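Local coordinates for protein fiber (Bovine adenovirus 4, PDB 4UE0) that forms the trimeric head domain of the viral fibre and probably attaches the virus to receptors on the host cell, at residues F19-G24 against I97-S102; Q26-N31 against I35-C40; K84-T89 against S104-I109. All coordinates share one frame; numbering follows the deposited sequence.

Contact 1: residues F19-G24 against I97-S102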
loop_
_atom_site.group_PDB
_atom_site.type_symbol
_atom_site.label_atom_id
_atom_site.label_comp_id
_atom_site.label_asym_id
_atom_site.label_seq_id
_atom_site.Cartn_x
_atom_site.Cartn_y
_atom_site.Cartn_z
ATOM N N PHE A 19 -18.868 -2.877 -14.462
ATOM C CA PHE A 19 -18.387 -2.835 -13.078
ATOM C C PHE A 19 -17.957 -1.404 -12.726
ATOM O O PHE A 19 -17.980 -0.484 -13.570
ATOM C CB PHE A 19 -17.309 -3.905 -12.806
ATOM C CG PHE A 19 -16.016 -3.708 -13.567
ATOM C CD1 PHE A 19 -15.848 -4.246 -14.843
ATOM C CD2 PHE A 19 -14.949 -2.987 -13.009
ATOM C CE1 PHE A 19 -14.660 -4.093 -15.543
ATOM C CE2 PHE A 19 -13.764 -2.832 -13.709
ATOM C CZ PHE A 19 -13.641 -3.353 -14.985
ATOM N N ILE A 20 -17.640 -1.195 -11.451
ATOM C CA ILE A 20 -17.285 0.120 -10.872
ATOM C C ILE A 20 -15.875 0.046 -10.339
ATOM O O ILE A 20 -15.486 -0.944 -9.709
ATOM C CB ILE A 20 -18.174 0.439 -9.609
ATOM C CG1 ILE A 20 -19.587 0.795 -10.022
ATOM C CG2 ILE A 20 -17.606 1.574 -8.726
ATOM C CD1 ILE A 20 -19.747 2.152 -10.676
ATOM N N ILE A 21 -15.136 1.135 -10.552
ATOM C CA ILE A 21 -13.929 1.392 -9.793
ATOM C C ILE A 21 -14.074 2.750 -9.141
ATOM O O ILE A 21 -14.794 3.626 -9.641
ATOM C CB ILE A 21 -12.640 1.348 -10.600
ATOM C CG1 ILE A 21 -12.538 2.457 -11.622
ATOM C CG2 ILE A 21 -12.450 -0.008 -11.186
ATOM C CD1 ILE A 21 -11.115 2.649 -12.091
ATOM N N ALA A 22 -13.457 2.902 -7.974
ATOM C CA ALA A 22 -13.588 4.139 -7.212
ATOM C C ALA A 22 -12.203 4.675 -6.886
ATOM O O ALA A 22 -11.427 4.032 -6.173
ATOM C CB ALA A 22 -14.420 3.942 -5.959
ATOM N N LEU A 23 -11.924 5.847 -7.439
ATOM C CA LEU A 23 -10.632 6.528 -7.325
ATOM C C LEU A 23 -10.694 7.697 -6.373
ATOM O O LEU A 23 -11.702 8.402 -6.313
ATOM C CB LEU A 23 -10.185 7.029 -8.685
ATOM C CG LEU A 23 -10.049 5.975 -9.781
ATOM C CD1 LEU A 23 -9.895 6.637 -11.153
ATOM C CD2 LEU A 23 -8.861 5.096 -9.470
ATOM N N GLY A 24 -9.612 7.875 -5.641
ATOM C CA GLY A 24 -9.411 9.040 -4.801
ATOM C C GLY A 24 -8.114 9.681 -5.188
ATOM O O GLY A 24 -7.179 9.012 -5.648
ATOM N N ILE A 97 -8.031 9.470 -19.026
ATOM C CA ILE A 97 -7.167 8.712 -18.128
ATOM C C ILE A 97 -7.225 7.239 -18.498
ATOM O O ILE A 97 -8.321 6.684 -18.701
ATOM C CB ILE A 97 -7.587 8.935 -16.665
ATOM C CG1 ILE A 97 -7.419 10.425 -16.344
ATOM C CG2 ILE A 97 -6.769 8.047 -15.718
ATOM C CD1 ILE A 97 -7.759 10.849 -14.941
ATOM N N SER A 98 -6.051 6.605 -18.583
ATOM C CA SER A 98 -5.916 5.189 -18.843
ATOM C C SER A 98 -5.179 4.515 -17.684
ATOM O O SER A 98 -4.098 4.954 -17.289
ATOM C CB SER A 98 -5.144 4.972 -20.138
ATOM O OG SER A 98 -5.861 5.489 -21.245
ATOM N N ILE A 99 -5.806 3.453 -17.185
ATOM C CA ILE A 99 -5.254 2.578 -16.164
ATOM C C ILE A 99 -4.919 1.281 -16.877
ATOM O O ILE A 99 -5.813 0.540 -17.290
ATOM C CB ILE A 99 -6.277 2.315 -15.027
ATOM C CG1 ILE A 99 -6.717 3.625 -14.358
ATOM C CG2 ILE A 99 -5.678 1.375 -13.982
ATOM C CD1 ILE A 99 -7.911 3.494 -13.455
ATOM N N ASN A 100 -3.630 1.017 -17.019
ATOM C CA ASN A 100 -3.158 -0.158 -17.729
ATOM C C ASN A 100 -2.609 -1.171 -16.777
ATOM O O ASN A 100 -1.715 -0.852 -15.975
ATOM C CB ASN A 100 -2.108 0.218 -18.765
ATOM C CG ASN A 100 -2.739 0.594 -20.064
ATOM O OD1 ASN A 100 -3.241 -0.280 -20.791
ATOM N ND2 ASN A 100 -2.725 1.867 -20.388
ATOM N N PHE A 101 -3.118 -2.378 -16.857
ATOM C CA PHE A 101 -2.632 -3.523 -16.066
ATOM C C PHE A 101 -1.584 -4.265 -16.876
ATOM O O PHE A 101 -1.723 -4.408 -18.090
ATOM C CB PHE A 101 -3.813 -4.417 -15.671
ATOM C CG PHE A 101 -4.792 -3.694 -14.814
ATOM C CD1 PHE A 101 -4.594 -3.578 -13.454
ATOM C CD2 PHE A 101 -5.874 -3.052 -15.377
ATOM C CE1 PHE A 101 -5.465 -2.855 -12.671
ATOM C CE2 PHE A 101 -6.744 -2.331 -14.585
ATOM C CZ PHE A 101 -6.534 -2.218 -13.240
ATOM N N SER A 102 -0.585 -4.802 -16.201
ATOM C CA SER A 102 0.523 -5.455 -16.879
ATOM C C SER A 102 0.099 -6.684 -17.652
ATOM O O SER A 102 0.749 -7.053 -18.638
ATOM C CB SER A 102 1.589 -5.792 -15.853
ATOM O OG SER A 102 1.066 -6.539 -14.769
#
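I21 and I99 meet tip to tip between two strands of facing sheets, CD1 of I21 lying 3.6 Å from CD1 of I99. This is the closest approach of the two segments. L23 adds a second, looser touch. Its CD1 comes within 4.4 Å of the same I99 CD1, so one methyl group serves both partners. All these contacts are apolar, and the three side chains are buried. I21 gets there by placing CG1 between its backbone N and carbonyl carbon (chi1 66°) and then extending (chi2 162°). This carries CD1 out toward the facing sheet. I99 also extends beyond CG1, so both chains are used at full length.

The backbones keep well apart, with the CA atoms of I21 and I99 10.8 Å from each other. Their hydrogen bonds run within their own sheets. I21 and L23 pair with V14 and R12, and I97 pairs with F54.

Other apolar side chains close round the site. F43 touches I21, V88 touches I99, and F54 and L60 both touch L23. On the outer side of strand 19-29, A22 packs on T119 of a second subunit. Facing antiparallel sheets that meet through aliphatic side chains at this spacing form the core of a beta-sandwich, here that of the fibre head.

Contact 2: residues Q26-N31 against I35-C40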
loop_
_atom_site.group_PDB
_atom_site.type_symbol
_atom_site.label_atom_id
_atom_site.label_comp_id
_atom_site.label_asym_id
_atom_site.label_seq_id
_atom_site.Cartn_x
_atom_site.Cartn_y
_atom_site.Cartn_z
ATOM N N GLN A 26 -5.286 13.090 -4.061
ATOM C CA GLN A 26 -4.891 14.159 -3.131
ATOM C C GLN A 26 -3.655 14.865 -3.666
ATOM O O GLN A 26 -2.781 14.254 -4.305
ATOM C CB GLN A 26 -4.578 13.654 -1.700
ATOM C CG GLN A 26 -5.422 12.517 -1.148
ATOM C CD GLN A 26 -4.695 11.739 -0.051
ATOM O OE1 GLN A 26 -4.791 10.506 0.038
ATOM N NE2 GLN A 26 -3.943 12.459 0.779
ATOM N N ILE A 27 -3.594 16.167 -3.410
ATOM C CA ILE A 27 -2.395 16.968 -3.631
ATOM C C ILE A 27 -2.019 17.515 -2.255
ATOM O O ILE A 27 -2.813 18.200 -1.614
ATOM C CB ILE A 27 -2.605 18.112 -4.631
ATOM C CG1 ILE A 27 -3.081 17.537 -5.953
ATOM C CG2 ILE A 27 -1.304 18.906 -4.795
ATOM C CD1 ILE A 27 -3.416 18.588 -7.000
ATOM N N ILE A 28 -0.809 17.195 -1.826
ATOM C CA ILE A 28 -0.304 17.659 -0.556
ATOM C C ILE A 28 0.863 18.608 -0.829
ATOM O O ILE A 28 1.944 18.168 -1.142
ATOM C CB ILE A 28 0.118 16.475 0.331
ATOM C CG1 ILE A 28 -1.060 15.507 0.529
ATOM C CG2 ILE A 28 0.629 16.986 1.667
ATOM C CD1 ILE A 28 -0.663 14.153 1.053
ATOM N N PRO A 29 0.610 19.927 -0.766
ATOM C CA PRO A 29 1.662 20.894 -1.038
ATOM C C PRO A 29 2.492 21.178 0.201
ATOM O O PRO A 29 1.970 21.130 1.325
ATOM C CB PRO A 29 0.887 22.137 -1.485
ATOM C CG PRO A 29 -0.452 22.013 -0.840
ATOM C CD PRO A 29 -0.674 20.576 -0.448
ATOM N N SER A 30 3.781 21.438 -0.020
ATOM C CA SER A 30 4.696 21.988 0.996
ATOM C C SER A 30 5.800 22.791 0.288
ATOM O O SER A 30 5.895 22.801 -0.957
ATOM C CB SER A 30 5.297 20.889 1.895
ATOM O OG SER A 30 6.491 20.309 1.377
ATOM N N ASN A 31 6.626 23.462 1.086
ATOM C CA ASN A 31 7.780 24.223 0.563
ATOM C C ASN A 31 8.987 23.311 0.316
ATOM O O ASN A 31 10.040 23.765 -0.162
ATOM C CB ASN A 31 8.141 25.419 1.483
ATOM C CG ASN A 31 8.397 25.015 2.938
ATOM O OD1 ASN A 31 8.519 23.831 3.283
ATOM N ND2 ASN A 31 8.513 26.018 3.801
ATOM N N ILE A 35 3.190 16.432 -3.139
ATOM C CA ILE A 35 2.896 15.009 -3.282
ATOM C C ILE A 35 1.542 14.862 -3.994
ATOM O O ILE A 35 0.561 15.525 -3.636
ATOM C CB ILE A 35 2.815 14.291 -1.936
ATOM C CG1 ILE A 35 3.985 14.673 -1.052
ATOM C CG2 ILE A 35 2.791 12.798 -2.164
ATOM C CD1 ILE A 35 3.813 14.219 0.386
ATOM N N TYR A 36 1.540 14.004 -5.011
ATOM C CA TYR A 36 0.360 13.692 -5.815
ATOM C C TYR A 36 0.025 12.240 -5.537
ATOM O O TYR A 36 0.835 11.355 -5.807
ATOM C CB TYR A 36 0.643 13.902 -7.298
ATOM C CG TYR A 36 1.012 15.327 -7.592
ATOM C CD1 TYR A 36 0.029 16.266 -7.787
ATOM C CD2 TYR A 36 2.336 15.738 -7.612
ATOM C CE1 TYR A 36 0.334 17.599 -8.007
ATOM C CE2 TYR A 36 2.662 17.071 -7.845
ATOM C CZ TYR A 36 1.651 17.993 -8.046
ATOM O OH TYR A 36 1.950 19.305 -8.280
ATOM N N ILE A 37 -1.159 12.004 -4.973
ATOM C CA ILE A 37 -1.593 10.671 -4.543
ATOM C C ILE A 37 -2.807 10.265 -5.374
ATOM O O ILE A 37 -3.760 11.043 -5.520
ATOM C CB ILE A 37 -1.925 10.655 -3.035
ATOM C CG1 ILE A 37 -0.646 10.856 -2.215
ATOM C CG2 ILE A 37 -2.593 9.353 -2.630
ATOM C CD1 ILE A 37 -0.877 11.373 -0.818
ATOM N N LEU A 38 -2.767 9.036 -5.872
ATOM C CA LEU A 38 -3.903 8.428 -6.551
ATOM C C LEU A 38 -4.171 7.085 -5.900
ATOM O O LEU A 38 -3.262 6.260 -5.803
ATOM C CB LEU A 38 -3.614 8.206 -8.042
ATOM C CG LEU A 38 -4.750 7.602 -8.867
ATOM C CD1 LEU A 38 -6.002 8.459 -8.859
ATOM C CD2 LEU A 38 -4.298 7.354 -10.302
ATOM N N ASN A 39 -5.406 6.848 -5.482
ATOM C CA ASN A 39 -5.723 5.543 -5.028
ATOM C C ASN A 39 -6.996 4.995 -5.569
ATOM O O ASN A 39 -7.787 5.684 -6.174
ATOM C CB ASN A 39 -5.677 5.487 -3.552
ATOM C CG ASN A 39 -6.609 6.429 -2.924
ATOM O OD1 ASN A 39 -7.744 6.637 -3.387
ATOM N ND2 ASN A 39 -6.133 7.073 -1.867
ATOM N N CYS A 40 -7.137 3.703 -5.380
ATOM C CA CYS A 40 -8.268 2.974 -5.890
ATOM C C CYS A 40 -8.684 1.947 -4.875
ATOM O O CYS A 40 -7.857 1.216 -4.345
ATOM C CB CYS A 40 -7.841 2.290 -7.185
ATOM S SG CYS A 40 -9.163 1.584 -8.181
#
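Y36 places its ring beside I27 by setting CG anti to its carbonyl carbon (chi1 -61°). Its chi2 of -84° turns the ring roughly perpendicular to the plane of CA, CB and CG, with CD1 and CE1 meeting I27. I27 has CG1 in the same relation to its own backbone, and the two side chains slant across each other. CG1 of I27 lies 3.8 Å from CD1 of Y36. CG2 of I27 lies 3.8 Å from CE1 of Y36. Both branches thus meet neighbouring ring atoms, at an oblique approach. Both residues are buried.

I28 and I35 point to the other face of the sheet, with their CB atoms 4.1 Å apart. Q26 and I37 are a pair on that face too. Each is modelled in two conformers, so the details of their side-chain contact are doubtful.

Four backbone hydrogen bonds join the strands. Q26 and I37 form a hydrogen-bonded antiparallel pair, with Q26 N to I37 O at 2.9 Å and I37 N to Q26 O at 2.9 Å. I28 and I35 form another, with I28 N to I35 O at 2.8 Å and I35 N to I28 O at 2.9 Å. I27 and Y36 are the non-hydrogen-bonded pair between them.

These two strands form a beta hairpin. S30 OG bonds to the backbone N of I32 and R33 at its turn. Strand 8-16 flanks 19-29, and strand 114-120 flanks 34-40, while I63 covers I27 and V65 covers Y36.

Contact 3: residues K84-T89 against S104-I109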
loop_
_atom_site.group_PDB
_atom_site.type_symbol
_atom_site.label_atom_id
_atom_site.label_comp_id
_atom_site.label_asym_id
_atom_site.label_seq_id
_atom_site.Cartn_x
_atom_site.Cartn_y
_atom_site.Cartn_z
ATOM N N LYS A 84 -1.552 -13.565 -8.088
ATOM C CA LYS A 84 -1.022 -12.877 -9.253
ATOM C C LYS A 84 -0.864 -11.409 -8.909
ATOM O O LYS A 84 -1.802 -10.789 -8.405
ATOM C CB LYS A 84 -1.963 -13.018 -10.473
ATOM C CG LYS A 84 -1.441 -12.339 -11.732
ATOM C CD LYS A 84 -0.482 -13.153 -12.567
ATOM C CE LYS A 84 -0.459 -12.587 -13.988
ATOM N NZ LYS A 84 0.300 -13.429 -14.950
ATOM N N THR A 85 0.322 -10.870 -9.165
ATOM C CA THR A 85 0.612 -9.446 -8.984
ATOM C C THR A 85 0.608 -8.754 -10.339
ATOM O O THR A 85 1.180 -9.252 -11.302
ATOM C CB THR A 85 1.955 -9.261 -8.280
ATOM O OG1 THR A 85 1.925 -9.953 -7.034
ATOM C CG2 THR A 85 2.242 -7.803 -8.009
ATOM N N TYR A 86 -0.069 -7.613 -10.411
ATOM C CA TYR A 86 -0.178 -6.788 -11.606
ATOM C C TYR A 86 0.434 -5.440 -11.388
ATOM O O TYR A 86 0.215 -4.822 -10.335
ATOM C CB TYR A 86 -1.635 -6.582 -12.005
ATOM C CG TYR A 86 -2.413 -7.855 -12.173
ATOM C CD1 TYR A 86 -3.087 -8.411 -11.094
ATOM C CD2 TYR A 86 -2.514 -8.501 -13.396
ATOM C CE1 TYR A 86 -3.824 -9.556 -11.204
ATOM C CE2 TYR A 86 -3.248 -9.679 -13.522
ATOM C CZ TYR A 86 -3.912 -10.190 -12.435
ATOM O OH TYR A 86 -4.641 -11.363 -12.569
ATOM N N GLY A 87 1.185 -4.984 -12.379
ATOM C CA GLY A 87 1.591 -3.603 -12.423
ATOM C C GLY A 87 0.450 -2.735 -12.936
ATOM O O GLY A 87 -0.296 -3.162 -13.822
ATOM N N VAL A 88 0.303 -1.544 -12.369
ATOM C CA VAL A 88 -0.768 -0.612 -12.709
ATOM C C VAL A 88 -0.123 0.715 -13.105
ATOM O O VAL A 88 0.580 1.314 -12.316
ATOM C CB VAL A 88 -1.710 -0.372 -11.519
ATOM C CG1 VAL A 88 -2.904 0.439 -12.002
ATOM C CG2 VAL A 88 -2.161 -1.673 -10.875
ATOM N N THR A 89 -0.291 1.082 -14.367
ATOM C CA THR A 89 0.289 2.328 -14.890
ATOM C C THR A 89 -0.856 3.252 -15.254
ATOM O O THR A 89 -1.712 2.868 -16.059
ATOM C CB THR A 89 1.171 2.023 -16.117
ATOM O OG1 THR A 89 2.228 1.111 -15.733
ATOM C CG2 THR A 89 1.797 3.308 -16.649
ATOM N N SER A 104 -3.767 -9.261 -18.381
ATOM C CA SER A 104 -5.212 -9.262 -18.243
ATOM C C SER A 104 -5.642 -9.750 -16.864
ATOM O O SER A 104 -5.134 -10.722 -16.339
ATOM C CB SER A 104 -5.855 -10.097 -19.355
ATOM O OG SER A 104 -5.482 -11.461 -19.268
ATOM N N LEU A 105 -6.623 -9.063 -16.308
ATOM C CA LEU A 105 -7.170 -9.450 -15.021
ATOM C C LEU A 105 -8.034 -10.718 -15.160
ATOM O O LEU A 105 -8.583 -11.016 -16.218
ATOM C CB LEU A 105 -8.001 -8.302 -14.442
ATOM C CG LEU A 105 -7.252 -7.000 -14.204
ATOM C CD1 LEU A 105 -8.225 -5.922 -13.758
ATOM C CD2 LEU A 105 -6.191 -7.171 -13.157
ATOM N N GLU A 106 -8.120 -11.491 -14.081
ATOM C CA GLU A 106 -9.033 -12.625 -14.034
ATOM C C GLU A 106 -10.449 -12.124 -13.791
ATOM O O GLU A 106 -10.692 -11.387 -12.832
ATOM C CB GLU A 106 -8.686 -13.578 -12.896
ATOM C CG GLU A 106 -7.284 -14.136 -12.966
ATOM C CD GLU A 106 -7.099 -15.068 -14.129
ATOM O OE1 GLU A 106 -8.027 -15.840 -14.444
ATOM O OE2 GLU A 106 -6.011 -15.038 -14.731
ATOM N N PRO A 107 -11.418 -12.550 -14.608
ATOM C CA PRO A 107 -12.785 -12.142 -14.332
ATOM C C PRO A 107 -13.314 -12.646 -12.988
ATOM O O PRO A 107 -13.030 -13.766 -12.594
ATOM C CB PRO A 107 -13.581 -12.807 -15.473
ATOM C CG PRO A 107 -12.586 -13.088 -16.559
ATOM C CD PRO A 107 -11.323 -13.385 -15.818
ATOM N N ASN A 108 -14.132 -11.829 -12.345
ATOM C CA ASN A 108 -14.932 -12.248 -11.187
ATOM C C ASN A 108 -14.113 -12.628 -9.950
ATOM O O ASN A 108 -14.562 -13.393 -9.112
ATOM C CB ASN A 108 -15.921 -13.357 -11.581
ATOM C CG ASN A 108 -16.725 -12.975 -12.807
ATOM O OD1 ASN A 108 -16.788 -13.719 -13.807
ATOM N ND2 ASN A 108 -17.283 -11.790 -12.765
ATOM N N ILE A 109 -12.927 -12.044 -9.853
ATOM C CA ILE A 109 -12.092 -12.179 -8.688
ATOM C C ILE A 109 -11.712 -10.771 -8.236
ATOM O O ILE A 109 -11.323 -9.925 -9.041
ATOM C CB ILE A 109 -10.810 -13.004 -9.003
ATOM C CG1 ILE A 109 -11.189 -14.428 -9.379
ATOM C CG2 ILE A 109 -9.852 -12.942 -7.811
ATOM C CD1 ILE A 109 -10.003 -15.304 -9.694
HETATM O O HOH W 1 -4.143 -13.379 -14.388
#
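L105 sets one methyl group squarely over the ring of Y86. Its CD2 stands 3.6 Å from the ring centroid, only 2° off the ring normal. This is a CH-pi contact, and CD2 is almost equally far from all six ring carbons. The CB of L105 does not point at the strand. With CD1 taking the extended position (chi2 175°), the other methyl, CD2, is turned onto the ring. K84 takes the opposite face, where its CG lies 3.3 Å above the ring plane, offset toward the rim. The ring is thus held between a leucine methyl and a lysine methylene. Y86 and L105 are buried, and they make the tight part of the contact.

The loose part begins at the outer end of the ring. S104 O approaches obliquely, 3.5 Å from Y86 CE2. The phenol OH is 3.8 Å from E106 N, too far for a bond. A water lies 2.8 Å from Y86 OH and makes a weak bond to S104 O. The same water comes near E106 OE2, but that link is doubtful because it is very short and E106 has two conformers. In the conformer described, K84 NZ and E106 OE2 are 6.5 Å apart and not in contact.

A type II beta turn runs from E106 to I109, with P107 and N108 at its corners. Q76 of the adjacent strand holds both ends, bonding to E106 N and I109 O. Its OE1 also lies in a weak hydrogen bond with Y86 OH. The chemistry implies that apolar packing fixes the ring, while the hydroxyl is held by a water and, weakly, by OE1 of Q76.

From the N terminus, strand 19-29 supplies the first segments of contacts 1 and 2. Contact 2 closes first and makes a short hairpin loop, with residues 35-40 returning beside 26-31. It falls wholly within the much longer loop that contact 1 closes when the chain reaches 97-102. Contact 3 opens before that, at 84-89, and closes after it, at 104-109, so contacts 1 and 3 cross. Contact 2 and contact 3 follow in series on opposite sides of the chain's centre. Contact 2 works inside one sheet. Contact 1 joins that sheet to the other. Contact 3 ties the second sheet to the loop leading into strand 114-120, which returns to the first.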